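Local coordinates for putative tetR-family transcriptional regulator (Streptomyces coelicolor, PDB 3FIW), which probably acts as a TetR-family repressor, binding regulatory DNA through a helix-turn-helix to control transcription, at residues V46-L51 / P60-Y65; E87-P92 / V133-D138; A157-V162 / I187-A192. All coordinates share one frame; numbering follows the deposited sequence.

Interaction 1 of 3, residues V46-L51 / P60-Y65; sequences VSTRRL and PSLYWY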
ATOM      1  N   VAL A  46       5.655  -5.714  18.625  1.00 37.91           N
ATOM      2  CA  VAL A  46       7.119  -5.719  18.622  1.00 38.15           C
ATOM      3  C   VAL A  46       7.590  -4.594  19.563  1.00 40.02           C
ATOM      4  O   VAL A  46       7.166  -3.433  19.423  1.00 41.41           O
ATOM      5  CB  VAL A  46       7.706  -5.585  17.178  1.00 37.80           C
ATOM      6  CG1 VAL A  46       9.216  -5.543  17.173  1.00 35.42           C
ATOM      7  CG2 VAL A  46       7.240  -6.729  16.319  1.00 35.33           C
ATOM      8  N   SER A  47       8.408  -4.959  20.556  1.00 39.94           N
ATOM      9  CA  SER A  47       9.040  -4.017  21.465  1.00 40.02           C
ATOM     10  C   SER A  47      10.381  -4.584  21.846  1.00 40.41           C
ATOM     11  O   SER A  47      10.634  -5.798  21.720  1.00 41.38           O
ATOM     12  CB  SER A  47       8.216  -3.783  22.734  1.00 39.34           C
ATOM     13  OG  SER A  47       7.986  -4.999  23.408  1.00 37.95           O
ATOM     14  N   THR A  48      11.255  -3.690  22.265  1.00 39.99           N
ATOM     15  CA  THR A  48      12.542  -4.053  22.806  1.00 39.77           C
ATOM     16  C   THR A  48      12.397  -4.976  24.010  1.00 39.14           C
ATOM     17  O   THR A  48      13.102  -5.996  24.110  1.00 38.90           O
ATOM     18  CB  THR A  48      13.308  -2.790  23.172  1.00 39.73           C
ATOM     19  OG1 THR A  48      13.291  -1.938  22.015  1.00 43.35           O
ATOM     20  CG2 THR A  48      14.751  -3.113  23.546  1.00 39.33           C
ATOM     21  N   ARG A  49      11.480  -4.645  24.909  1.00 38.16           N
ATOM     22  CA  ARG A  49      11.341  -5.476  26.086  1.00 39.12           C
ATOM     23  C   ARG A  49      10.914  -6.909  25.726  1.00 38.06           C
ATOM     24  O   ARG A  49      11.431  -7.878  26.289  1.00 38.69           O
ATOM     25  CB  ARG A  49      10.533  -4.779  27.219  1.00 39.65           C
ATOM     26  CG  ARG A  49       9.128  -5.216  27.464  1.00 43.42           C
ATOM     27  CD  ARG A  49       8.987  -6.113  28.703  1.00 50.67           C
ATOM     28  NE  ARG A  49       7.586  -6.529  28.886  1.00 57.31           N
ATOM     29  CZ  ARG A  49       6.925  -7.389  28.093  1.00 60.33           C
ATOM     30  NH1 ARG A  49       7.524  -7.975  27.058  1.00 61.32           N
ATOM     31  NH2 ARG A  49       5.649  -7.682  28.339  1.00 62.80           N
ATOM     32  N   ARG A  50      10.046  -7.049  24.737  1.00 36.56           N
ATOM     33  CA  ARG A  50       9.551  -8.357  24.363  1.00 35.43           C
ATOM     34  C   ARG A  50      10.634  -9.165  23.630  1.00 34.29           C
ATOM     35  O   ARG A  50      10.786 -10.372  23.864  1.00 34.59           O
ATOM     36  CB  ARG A  50       8.309  -8.176  23.489  1.00 36.63           C
ATOM     37  CG  ARG A  50       7.186  -9.111  23.802  1.00 39.10           C
ATOM     38  CD  ARG A  50       5.903  -8.456  23.381  1.00 46.65           C
ATOM     39  NE  ARG A  50       4.748  -9.229  23.820  1.00 52.01           N
ATOM     40  CZ  ARG A  50       3.491  -8.825  23.701  1.00 53.63           C
ATOM     41  NH1 ARG A  50       3.217  -7.646  23.143  1.00 54.35           N
ATOM     42  NH2 ARG A  50       2.511  -9.607  24.134  1.00 53.38           N
ATOM     43  N   LEU A  51      11.402  -8.497  22.766  1.00 31.87           N
ATOM     44  CA  LEU A  51      12.531  -9.103  22.106  1.00 30.01           C
ATOM     45  C   LEU A  51      13.590  -9.557  23.119  1.00 30.18           C
ATOM     46  O   LEU A  51      14.110 -10.679  23.017  1.00 29.41           O
ATOM     47  CB  LEU A  51      13.121  -8.132  21.060  1.00 29.77           C
ATOM     48  CG  LEU A  51      14.442  -8.426  20.333  1.00 27.97           C
ATOM     49  CD1 LEU A  51      14.410  -9.713  19.521  1.00 24.80           C
ATOM     50  CD2 LEU A  51      14.758  -7.254  19.446  1.00 27.18           C
ATOM     51  N   PRO A  60      18.125  -3.519  28.733  1.00 32.56           N
ATOM     52  CA  PRO A  60      19.175  -2.530  28.404  1.00 31.69           C
ATOM     53  C   PRO A  60      20.347  -3.059  27.569  1.00 30.90           C
ATOM     54  O   PRO A  60      20.973  -2.298  26.847  1.00 30.89           O
ATOM     55  CB  PRO A  60      19.661  -2.071  29.777  1.00 31.45           C
ATOM     56  CG  PRO A  60      18.451  -2.287  30.662  1.00 31.71           C
ATOM     57  CD  PRO A  60      17.890  -3.577  30.192  1.00 32.87           C
ATOM     58  N   SER A  61      20.645  -4.349  27.650  1.00 29.94           N
ATOM     59  CA  SER A  61      21.661  -4.929  26.787  1.00 29.40           C
ATOM     60  C   SER A  61      21.355  -4.811  25.274  1.00 28.38           C
ATOM     61  O   SER A  61      22.271  -4.889  24.468  1.00 28.27           O
ATOM     62  CB  SER A  61      21.946  -6.380  27.171  1.00 29.68           C
ATOM     63  OG  SER A  61      21.009  -7.224  26.545  1.00 30.99           O
ATOM     64  N   LEU A  62      20.084  -4.618  24.912  1.00 27.80           N
ATOM     65  CA  LEU A  62      19.683  -4.426  23.525  1.00 27.23           C
ATOM     66  C   LEU A  62      19.833  -2.996  23.033  1.00 25.75           C
ATOM     67  O   LEU A  62      19.991  -2.800  21.835  1.00 24.51           O
ATOM     68  CB  LEU A  62      18.243  -4.888  23.281  1.00 28.15           C
ATOM     69  CG  LEU A  62      17.959  -6.388  23.422  1.00 30.14           C
ATOM     70  CD1 LEU A  62      16.518  -6.660  22.986  1.00 29.08           C
ATOM     71  CD2 LEU A  62      18.979  -7.255  22.653  1.00 28.03           C
ATOM     72  N   TYR A  63      19.740  -2.022  23.940  1.00 23.38           N
ATOM     73  CA  TYR A  63      20.109  -0.627  23.656  1.00 23.06           C
ATOM     74  C   TYR A  63      21.405  -0.475  22.815  1.00 22.58           C
ATOM     75  O   TYR A  63      21.509   0.401  21.971  1.00 22.27           O
ATOM     76  CB  TYR A  63      20.268   0.160  24.997  1.00 22.23           C
ATOM     77  CG  TYR A  63      20.609   1.640  24.862  1.00 21.18           C
ATOM     78  CD1 TYR A  63      19.700   2.552  24.304  1.00 18.38           C
ATOM     79  CD2 TYR A  63      21.838   2.134  25.307  1.00 21.11           C
ATOM     80  CE1 TYR A  63      20.028   3.921  24.157  1.00 17.43           C
ATOM     81  CE2 TYR A  63      22.159   3.501  25.187  1.00 19.97           C
ATOM     82  CZ  TYR A  63      21.267   4.373  24.612  1.00 21.68           C
ATOM     83  OH  TYR A  63      21.631   5.720  24.493  1.00 25.37           O
ATOM     84  N   TRP A  64      22.382  -1.341  23.059  1.00 21.83           N
ATOM     85  CA  TRP A  64      23.681  -1.292  22.409  1.00 21.48           C
ATOM     86  C   TRP A  64      23.641  -1.693  20.945  1.00 22.54           C
ATOM     87  O   TRP A  64      24.551  -1.327  20.158  1.00 21.54           O
ATOM     88  CB  TRP A  64      24.662  -2.162  23.215  1.00 21.25           C
ATOM     89  CG  TRP A  64      24.709  -1.645  24.653  1.00 20.53           C
ATOM     90  CD1 TRP A  64      24.243  -2.271  25.786  1.00 19.70           C
ATOM     91  CD2 TRP A  64      25.172  -0.357  25.069  1.00 19.22           C
ATOM     92  NE1 TRP A  64      24.426  -1.444  26.888  1.00 22.31           N
ATOM     93  CE2 TRP A  64      25.006  -0.274  26.466  1.00 20.92           C
ATOM     94  CE3 TRP A  64      25.716   0.738  24.391  1.00 19.90           C
ATOM     95  CZ2 TRP A  64      25.349   0.869  27.184  1.00 20.88           C
ATOM     96  CZ3 TRP A  64      26.089   1.847  25.115  1.00 19.43           C
ATOM     97  CH2 TRP A  64      25.896   1.913  26.482  1.00 19.59           C
ATOM     98  N   TYR A  65      22.598  -2.451  20.602  1.00 22.58           N
ATOM     99  CA  TYR A  65      22.229  -2.758  19.206  1.00 24.65           C
ATOM    100  C   TYR A  65      21.307  -1.714  18.554  1.00 25.15           C
ATOM    101  O   TYR A  65      21.504  -1.339  17.393  1.00 23.71           O
ATOM    102  CB  TYR A  65      21.533  -4.125  19.124  1.00 25.51           C
ATOM    103  CG  TYR A  65      22.453  -5.241  19.533  1.00 27.99           C
ATOM    104  CD1 TYR A  65      23.463  -5.686  18.674  1.00 27.12           C
ATOM    105  CD2 TYR A  65      22.374  -5.789  20.804  1.00 27.31           C
ATOM    106  CE1 TYR A  65      24.331  -6.689  19.070  1.00 27.66           C
ATOM    107  CE2 TYR A  65      23.204  -6.756  21.190  1.00 28.97           C
ATOM    108  CZ  TYR A  65      24.171  -7.214  20.321  1.00 28.08           C
ATOM    109  OH  TYR A  65      25.015  -8.171  20.758  1.00 32.13           O
TER
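Leu62 is the residue of 60-65 that reaches 46-51, where it meets Thr48 and Leu51. At the start of the second segment Pro60 faces away from helix 48-55, and Ser61 turns back along the chain, its OG hydrogen-bonded to Glu58 O. Leu62 then points inward. Its CG lies anti to its own carbonyl carbon (chi1 -66°), which sends the branch toward the helix. CB packs 3.9 Å from Thr48 CG2, with the two side chains running antiparallel alongside one another. CD1 goes deeper: it lies 3.7 Å from Thr48 O, a van der Waals contact with the backbone, and 3.8 Å from Leu51 CG, where the two leucines meet at a slant. Ala52 and Leu55 of helix 48-55 also touch Leu62, and Leu51 leans on Val30, Glu33 and Ala34 of helix 27-41. This is the predicted helix-turn-helix of the TetR family: helix 48-55 is the first helix, its Ser47 N-cap taking Arg50 N on OG at 3.2 Å, and the short, weakly bonded helical turn 60-63 lies where the recognition helix is expected. After Leu62 the chain turns its aromatic residues off this core. Tyr63 points away from helix 48-55. Tyr65 N closes the turn on Leu62 O at 2.9 Å, while the Tyr65 side chain reaches Arg27 and Met25.

Interaction 2 of 3, residues E87-P92 / V133-D138; sequences EPLPEP and VRRKMD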
ATOM      1  N   GLU A  87      17.477 -13.386  -5.153  1.00 36.64           N
ATOM      2  CA  GLU A  87      17.041 -13.909  -6.458  1.00 36.31           C
ATOM      3  C   GLU A  87      18.074 -13.656  -7.543  1.00 36.35           C
ATOM      4  O   GLU A  87      18.731 -12.623  -7.510  1.00 36.55           O
ATOM      5  CB  GLU A  87      15.727 -13.264  -6.866  1.00 35.83           C
ATOM      6  CG  GLU A  87      14.598 -13.656  -5.970  1.00 35.44           C
ATOM      7  CD  GLU A  87      14.058 -14.992  -6.312  1.00 38.23           C
ATOM      8  OE1 GLU A  87      13.478 -15.122  -7.409  1.00 46.74           O
ATOM      9  OE2 GLU A  87      14.184 -15.920  -5.498  1.00 39.12           O
ATOM     10  N   PRO A  88      18.195 -14.572  -8.533  1.00 37.06           N
ATOM     11  CA  PRO A  88      19.163 -14.298  -9.621  1.00 36.92           C
ATOM     12  C   PRO A  88      18.771 -13.030 -10.385  1.00 36.93           C
ATOM     13  O   PRO A  88      17.580 -12.716 -10.527  1.00 37.13           O
ATOM     14  CB  PRO A  88      19.046 -15.512 -10.542  1.00 37.24           C
ATOM     15  CG  PRO A  88      18.182 -16.521  -9.829  1.00 37.91           C
ATOM     16  CD  PRO A  88      17.449 -15.835  -8.726  1.00 37.06           C
ATOM     17  N   LEU A  89      19.770 -12.279 -10.796  1.00 36.85           N
ATOM     18  CA  LEU A  89      19.593 -11.139 -11.678  1.00 36.89           C
ATOM     19  C   LEU A  89      19.281 -11.603 -13.107  1.00 37.64           C
ATOM     20  O   LEU A  89      19.742 -12.682 -13.561  1.00 37.88           O
ATOM     21  CB  LEU A  89      20.853 -10.250 -11.665  1.00 36.16           C
ATOM     22  CG  LEU A  89      21.099  -9.485 -10.356  1.00 36.31           C
ATOM     23  CD1 LEU A  89      22.453  -8.812 -10.283  1.00 34.33           C
ATOM     24  CD2 LEU A  89      19.968  -8.502 -10.059  1.00 35.55           C
ATOM     25  N   PRO A  90      18.541 -10.773 -13.849  1.00 38.18           N
ATOM     26  CA  PRO A  90      18.159 -11.213 -15.178  1.00 39.11           C
ATOM     27  C   PRO A  90      19.384 -11.250 -16.139  1.00 40.87           C
ATOM     28  O   PRO A  90      20.286 -10.425 -16.004  1.00 41.35           O
ATOM     29  CB  PRO A  90      17.139 -10.155 -15.608  1.00 38.84           C
ATOM     30  CG  PRO A  90      17.436  -8.934 -14.789  1.00 37.29           C
ATOM     31  CD  PRO A  90      18.063  -9.406 -13.527  1.00 37.54           C
ATOM     32  N   GLU A  91      19.414 -12.211 -17.068  1.00 41.77           N
ATOM     33  CA  GLU A  91      20.470 -12.278 -18.058  1.00 44.12           C
ATOM     34  C   GLU A  91      19.942 -11.960 -19.421  1.00 44.25           C
ATOM     35  O   GLU A  91      18.887 -12.452 -19.798  1.00 44.70           O
ATOM     36  CB  GLU A  91      21.076 -13.661 -18.118  1.00 44.62           C
ATOM     37  CG  GLU A  91      22.339 -13.800 -17.300  1.00 49.06           C
ATOM     38  CD  GLU A  91      22.381 -15.126 -16.565  1.00 54.92           C
ATOM     39  OE1 GLU A  91      21.299 -15.745 -16.363  1.00 57.00           O
ATOM     40  OE2 GLU A  91      23.492 -15.544 -16.177  1.00 56.49           O
ATOM     41  N   PRO A  92      20.682 -11.127 -20.172  1.00 45.09           N
ATOM     42  CA  PRO A  92      20.522 -10.953 -21.618  1.00 44.86           C
ATOM     43  C   PRO A  92      20.090 -12.218 -22.346  1.00 44.23           C
ATOM     44  O   PRO A  92      20.666 -13.313 -22.164  1.00 43.45           O
ATOM     45  CB  PRO A  92      21.939 -10.559 -22.054  1.00 44.71           C
ATOM     46  CG  PRO A  92      22.305  -9.632 -20.972  1.00 45.58           C
ATOM     47  CD  PRO A  92      21.760 -10.244 -19.675  1.00 45.23           C
ATOM     48  N   VAL A 133      19.324  -2.515  -8.707  1.00 47.81           N
ATOM     49  CA  VAL A 133      18.278  -1.739  -9.384  1.00 46.64           C
ATOM     50  C   VAL A 133      18.763  -1.356 -10.790  1.00 46.57           C
ATOM     51  O   VAL A 133      17.990  -1.370 -11.740  1.00 46.84           O
ATOM     52  CB  VAL A 133      17.870  -0.490  -8.561  1.00 46.65           C
ATOM     53  CG1 VAL A 133      16.922   0.420  -9.355  1.00 46.41           C
ATOM     54  CG2 VAL A 133      17.237  -0.903  -7.212  1.00 44.94           C
ATOM     55  N   ARG A 134      20.053  -1.049 -10.909  1.00 45.45           N
ATOM     56  CA  ARG A 134      20.638  -0.603 -12.171  1.00 45.43           C
ATOM     57  C   ARG A 134      20.800  -1.752 -13.143  1.00 43.93           C
ATOM     58  O   ARG A 134      20.656  -1.563 -14.345  1.00 44.11           O
ATOM     59  CB  ARG A 134      22.000   0.067 -11.926  1.00 46.05           C
ATOM     60  CG  ARG A 134      22.703   0.664 -13.170  1.00 49.41           C
ATOM     61  CD  ARG A 134      22.049   1.981 -13.619  1.00 56.29           C
ATOM     62  NE  ARG A 134      21.156   1.866 -14.787  1.00 59.73           N
ATOM     63  CZ  ARG A 134      19.856   2.199 -14.810  1.00 62.10           C
ATOM     64  NH1 ARG A 134      19.236   2.676 -13.721  1.00 60.89           N
ATOM     65  NH2 ARG A 134      19.166   2.067 -15.946  1.00 62.37           N
ATOM     66  N   ARG A 135      21.110  -2.939 -12.625  1.00 43.03           N
ATOM     67  CA  ARG A 135      21.303  -4.127 -13.474  1.00 42.72           C
ATOM     68  C   ARG A 135      19.955  -4.608 -14.072  1.00 41.38           C
ATOM     69  O   ARG A 135      19.867  -4.940 -15.267  1.00 41.87           O
ATOM     70  CB  ARG A 135      22.018  -5.258 -12.713  1.00 42.95           C
ATOM     71  CG  ARG A 135      23.460  -4.932 -12.283  1.00 45.71           C
ATOM     72  CD  ARG A 135      24.353  -6.166 -12.243  1.00 50.06           C
ATOM     73  NE  ARG A 135      25.597  -5.876 -11.525  1.00 53.85           N
ATOM     74  CZ  ARG A 135      26.810  -5.752 -12.082  1.00 56.22           C
ATOM     75  NH1 ARG A 135      27.002  -5.920 -13.395  1.00 55.64           N
ATOM     76  NH2 ARG A 135      27.852  -5.478 -11.305  1.00 57.44           N
ATOM     77  N   LYS A 136      18.931  -4.616 -13.221  1.00 38.85           N
ATOM     78  CA  LYS A 136      17.553  -4.907 -13.615  1.00 37.19           C
ATOM     79  C   LYS A 136      17.080  -3.910 -14.663  1.00 36.81           C
ATOM     80  O   LYS A 136      16.545  -4.297 -15.693  1.00 36.19           O
ATOM     81  CB  LYS A 136      16.638  -4.886 -12.392  1.00 35.74           C
ATOM     82  CG  LYS A 136      16.791  -6.064 -11.495  1.00 33.23           C
ATOM     83  CD  LYS A 136      15.872  -5.941 -10.276  1.00 31.99           C
ATOM     84  CE  LYS A 136      16.140  -7.067  -9.296  1.00 30.99           C
ATOM     85  NZ  LYS A 136      15.264  -6.888  -8.129  1.00 34.69           N
HETATM   86  N   MSE A 137      17.311  -2.623 -14.417  1.00 36.91           N
HETATM   87  CA  MSE A 137      16.938  -1.610 -15.385  1.00 36.95           C
HETATM   88  C   MSE A 137      17.675  -1.759 -16.711  1.00 37.04           C
HETATM   89  O   MSE A 137      17.035  -1.650 -17.755  1.00 36.95           O
HETATM   90  CB  MSE A 137      17.160  -0.219 -14.834  1.00 37.66           C
HETATM   91  CG  MSE A 137      16.266   0.805 -15.502  1.00 42.90           C
HETATM   92 SE   MSE A 137      14.405   0.489 -14.953  0.70 50.79          SE
HETATM   93  CE  MSE A 137      14.440   0.789 -12.996  1.00 52.12           C
ATOM     94  N   ASP A 138      19.000  -2.003 -16.668  1.00 36.64           N
ATOM     95  CA  ASP A 138      19.815  -2.238 -17.871  1.00 37.20           C
ATOM     96  C   ASP A 138      19.303  -3.395 -18.699  1.00 36.63           C
ATOM     97  O   ASP A 138      19.221  -3.301 -19.926  1.00 37.75           O
ATOM     98  CB  ASP A 138      21.280  -2.510 -17.505  1.00 37.33           C
ATOM     99  CG  ASP A 138      22.037  -1.239 -17.114  1.00 39.45           C
ATOM    100  OD1 ASP A 138      23.128  -1.372 -16.477  1.00 38.89           O
ATOM    101  OD2 ASP A 138      21.532  -0.124 -17.449  1.00 39.86           O
TER
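Lys136 lies across the loop residues Leu89 and Pro90, and its long chain carries much of this contact. From CB the chain sets off with CG anti to the carbonyl carbon (chi1 -73°), and CG meets the proline ring, 4.1 Å from Pro90 CD. The proline touches the root of the chain, with Pro90 CG also 4.2 Å from Lys136 CA, and the two side chains cross at about a right angle. Beyond CG the chain is fully extended, and CD leads on to CE. There Leu89 comes in, also nearly at a right angle, its CD2 methyl 4.2 Å from Lys136 CE. At the tip, NZ hydrogen-bonds to Asn103 OD1 on helix 96-112; the apolar part of the chain packs on the loop while its amino end is fixed on a third element. The other methyl of Leu89 serves the preceding helix residue: CD1 packs 3.8 Å from Arg135 CD, the leucine lying askew to the arginine chain. Arg135 NE forms a salt bridge with Asp131 OD2, one turn back along the helix. No hydrogen bond joins the two segments, and the packing is mainly aliphatic. Trp99 of helix 96-112 touches both Pro90 and Lys136, and Phe139 touches Pro90. The arrangement is a proline-rich linker, without regular secondary structure, laid against a surface helix of the all-helical C-terminal domain found in TetR-like regulators.

Interaction 3 of 3, residues A157-V162 / I187-A192; sequences AGRFTV and IDHESA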
ATOM      1  N   ALA A 157       4.718  -1.203 -10.305  1.00 28.17           N
ATOM      2  CA  ALA A 157       4.621  -2.593  -9.946  1.00 29.52           C
ATOM      3  C   ALA A 157       4.840  -2.742  -8.467  1.00 29.20           C
ATOM      4  O   ALA A 157       4.086  -3.415  -7.805  1.00 31.42           O
ATOM      5  CB  ALA A 157       5.637  -3.426 -10.746  1.00 27.90           C
ATOM      6  N   GLY A 158       5.860  -2.078  -7.955  1.00 30.13           N
ATOM      7  CA  GLY A 158       6.206  -2.083  -6.523  1.00 29.08           C
ATOM      8  C   GLY A 158       5.127  -1.455  -5.699  1.00 29.30           C
ATOM      9  O   GLY A 158       4.658  -2.033  -4.712  1.00 29.91           O
ATOM     10  N   ARG A 159       4.700  -0.267  -6.097  1.00 28.75           N
ATOM     11  CA  ARG A 159       3.696   0.459  -5.314  1.00 28.21           C
ATOM     12  C   ARG A 159       2.372  -0.275  -5.315  1.00 28.19           C
ATOM     13  O   ARG A 159       1.692  -0.387  -4.288  1.00 27.33           O
ATOM     14  CB  ARG A 159       3.558   1.909  -5.862  1.00 28.02           C
ATOM     15  CG  ARG A 159       4.797   2.716  -5.510  1.00 27.86           C
ATOM     16  CD  ARG A 159       4.924   4.009  -6.206  1.00 28.09           C
ATOM     17  NE  ARG A 159       6.170   4.602  -5.720  1.00 33.54           N
ATOM     18  CZ  ARG A 159       6.721   5.712  -6.221  1.00 33.97           C
ATOM     19  NH1 ARG A 159       6.109   6.360  -7.199  1.00 35.93           N
ATOM     20  NH2 ARG A 159       7.895   6.171  -5.767  1.00 33.82           N
ATOM     21  N   PHE A 160       2.000  -0.807  -6.476  1.00 27.70           N
ATOM     22  CA  PHE A 160       0.844  -1.697  -6.532  1.00 28.03           C
ATOM     23  C   PHE A 160       0.979  -2.899  -5.581  1.00 27.46           C
ATOM     24  O   PHE A 160       0.048  -3.216  -4.846  1.00 25.16           O
ATOM     25  CB  PHE A 160       0.561  -2.103  -7.994  1.00 28.32           C
ATOM     26  CG  PHE A 160      -0.344  -3.319  -8.153  1.00 29.78           C
ATOM     27  CD1 PHE A 160      -1.713  -3.214  -7.968  1.00 28.61           C
ATOM     28  CD2 PHE A 160       0.198  -4.566  -8.504  1.00 29.15           C
ATOM     29  CE1 PHE A 160      -2.532  -4.322  -8.113  1.00 27.81           C
ATOM     30  CE2 PHE A 160      -0.627  -5.681  -8.638  1.00 26.03           C
ATOM     31  CZ  PHE A 160      -1.952  -5.556  -8.489  1.00 26.65           C
ATOM     32  N   THR A 161       2.128  -3.572  -5.593  1.00 28.74           N
ATOM     33  CA  THR A 161       2.345  -4.736  -4.684  1.00 28.09           C
ATOM     34  C   THR A 161       2.242  -4.377  -3.198  1.00 29.50           C
ATOM     35  O   THR A 161       1.608  -5.118  -2.375  1.00 29.47           O
ATOM     36  CB  THR A 161       3.689  -5.431  -4.943  1.00 30.09           C
ATOM     37  OG1 THR A 161       3.891  -5.667  -6.360  1.00 29.34           O
ATOM     38  CG2 THR A 161       3.826  -6.711  -4.138  1.00 26.25           C
ATOM     39  N   VAL A 162       2.800  -3.231  -2.819  1.00 29.13           N
ATOM     40  CA  VAL A 162       2.653  -2.781  -1.421  1.00 28.04           C
ATOM     41  C   VAL A 162       1.178  -2.659  -1.044  1.00 27.73           C
ATOM     42  O   VAL A 162       0.704  -3.213  -0.046  1.00 29.44           O
ATOM     43  CB  VAL A 162       3.487  -1.494  -1.158  1.00 27.14           C
ATOM     44  CG1 VAL A 162       3.217  -0.881   0.262  1.00 25.18           C
ATOM     45  CG2 VAL A 162       4.912  -1.858  -1.235  1.00 25.75           C
ATOM     46  N   ILE A 187       9.186  10.164 -11.572  1.00 48.29           N
ATOM     47  CA  ILE A 187      10.259  10.526 -10.630  1.00 48.64           C
ATOM     48  C   ILE A 187       9.756  11.461  -9.486  1.00 48.49           C
ATOM     49  O   ILE A 187       9.829  11.062  -8.318  1.00 48.73           O
ATOM     50  CB  ILE A 187      11.525  11.104 -11.366  1.00 49.30           C
ATOM     51  N   ASP A 188       9.248  12.681  -9.791  1.00 47.70           N
ATOM     52  CA  ASP A 188       8.357  13.364  -8.811  1.00 46.35           C
ATOM     53  C   ASP A 188       7.117  12.479  -8.640  1.00 44.39           C
ATOM     54  O   ASP A 188       6.794  11.685  -9.519  1.00 44.62           O
ATOM     55  CB  ASP A 188       7.983  14.796  -9.195  1.00 47.21           C
ATOM     56  CG  ASP A 188       6.948  14.876 -10.320  1.00 49.61           C
ATOM     57  OD1 ASP A 188       5.817  15.367 -10.087  1.00 50.51           O
ATOM     58  OD2 ASP A 188       7.276  14.483 -11.453  1.00 52.58           O
ATOM     59  N   HIS A 189       6.447  12.565  -7.504  1.00 41.94           N
ATOM     60  CA  HIS A 189       5.406  11.581  -7.207  1.00 39.12           C
ATOM     61  C   HIS A 189       4.213  11.694  -8.125  1.00 38.33           C
ATOM     62  O   HIS A 189       3.690  10.694  -8.568  1.00 38.63           O
ATOM     63  CB  HIS A 189       4.988  11.633  -5.747  1.00 37.94           C
ATOM     64  CG  HIS A 189       6.077  11.230  -4.795  1.00 34.85           C
ATOM     65  ND1 HIS A 189       6.453   9.915  -4.598  1.00 30.87           N
ATOM     66  CD2 HIS A 189       6.871  11.977  -3.984  1.00 30.45           C
ATOM     67  CE1 HIS A 189       7.423   9.871  -3.699  1.00 28.50           C
ATOM     68  NE2 HIS A 189       7.687  11.109  -3.305  1.00 27.58           N
ATOM     69  N   GLU A 190       3.820  12.919  -8.425  1.00 37.56           N
ATOM     70  CA  GLU A 190       2.780  13.199  -9.395  1.00 37.44           C
ATOM     71  C   GLU A 190       2.966  12.490 -10.739  1.00 36.36           C
ATOM     72  O   GLU A 190       2.036  11.835 -11.243  1.00 36.30           O
ATOM     73  CB  GLU A 190       2.727  14.711  -9.620  1.00 37.70           C
ATOM     74  CG  GLU A 190       1.830  15.142 -10.737  1.00 40.80           C
ATOM     75  CD  GLU A 190       0.482  15.495 -10.234  1.00 44.28           C
ATOM     76  OE1 GLU A 190      -0.078  14.693  -9.466  1.00 48.04           O
ATOM     77  OE2 GLU A 190      -0.009  16.579 -10.572  1.00 43.82           O
ATOM     78  N   SER A 191       4.150  12.646 -11.327  1.00 34.74           N
ATOM     79  CA  SER A 191       4.447  12.081 -12.647  1.00 34.66           C
ATOM     80  C   SER A 191       4.407  10.568 -12.649  1.00 32.98           C
ATOM     81  O   SER A 191       3.864   9.954 -13.575  1.00 33.18           O
ATOM     82  CB  SER A 191       5.811  12.526 -13.134  1.00 34.15           C
ATOM     83  OG  SER A 191       5.755  13.916 -13.358  1.00 38.71           O
ATOM     84  N   ALA A 192       4.998  10.003 -11.610  1.00 30.14           N
ATOM     85  CA  ALA A 192       5.054   8.585 -11.413  1.00 28.92           C
ATOM     86  C   ALA A 192       3.638   8.011 -11.225  1.00 28.23           C
ATOM     87  O   ALA A 192       3.288   6.977 -11.782  1.00 27.09           O
ATOM     88  CB  ALA A 192       5.926   8.308 -10.172  1.00 28.70           C
TER
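Arg159 reaches from helix 147-170 to the start of helix 189-204, where its guanidinium meets Ala192 and His189. Ala192 CB approaches the guanidinium edge-on, close to its plane, 3.6 Å from Arg159 NH1. On Arg159 NH2 the neighbour is the His189 ring, with ND1 4.2 Å away. That approach is oblique, the guanidinium and ring planes standing 39° apart, and it is proximity without a bond. Arg159 gets this far because its chain runs extended from CG to NE, after a first torsion of -71° that sets CG beside the backbone N. Its polar end is held across the dimer: NH2 forms a salt bridge with Glu167 of the second subunit, and Cys164 of that subunit packs on the same side chain. His189 likewise has Glu171 of the second subunit against it. A positive charge on His189 might be disfavoured by Arg159, though Glu167 and Glu171 of the second subunit could offset this.

Further out, the start of helix 189-204 is fixed by Asp188 at the N-cap. One carboxylate oxygen, OD1, accepts weakly from Ser191 N, while Ser191 OG donates to the syn lone pair of Asp188 OD2, at a short 2.5 Å whose exact length is doubtful. On the other helix, Ala157 O takes both Thr161 N and Thr161 OG1, the hydroxyl at 2.7 Å, from opposite faces of the carbonyl plane. The Thr161 side chain also touches Thr104, Phe107 and Arg108 of helix 96-112, and Phe193 of the second subunit. Helix 147-170 thus stands between helix 96-112 of its own chain and the partner subunit, and helix 189-204 joins it at the interface, consistent with the four-helix dimer contact common in TetR-family regulators.

Overall arrangement
From the N terminus the three contacts follow in series, with no nesting or crossing. Interaction 1 closes a short loop of eight residues within the predicted DNA-binding unit. Interaction 2 closes a longer one, mostly helical, that brings the linker after helix 82-85 back onto helix 130-142. Interaction 3 joins helix 147-170 to helix 189-204 over a span that includes the unmodelled residues 172-186, at the dimer interface. Interaction 1 lies on the opposite side of the chain's centre from both others, its centre 37 Å from that of interaction 2 and 34 Å from that of interaction 3. Interactions 2 and 3 are closer, with centres 20 Å apart, on successive helices.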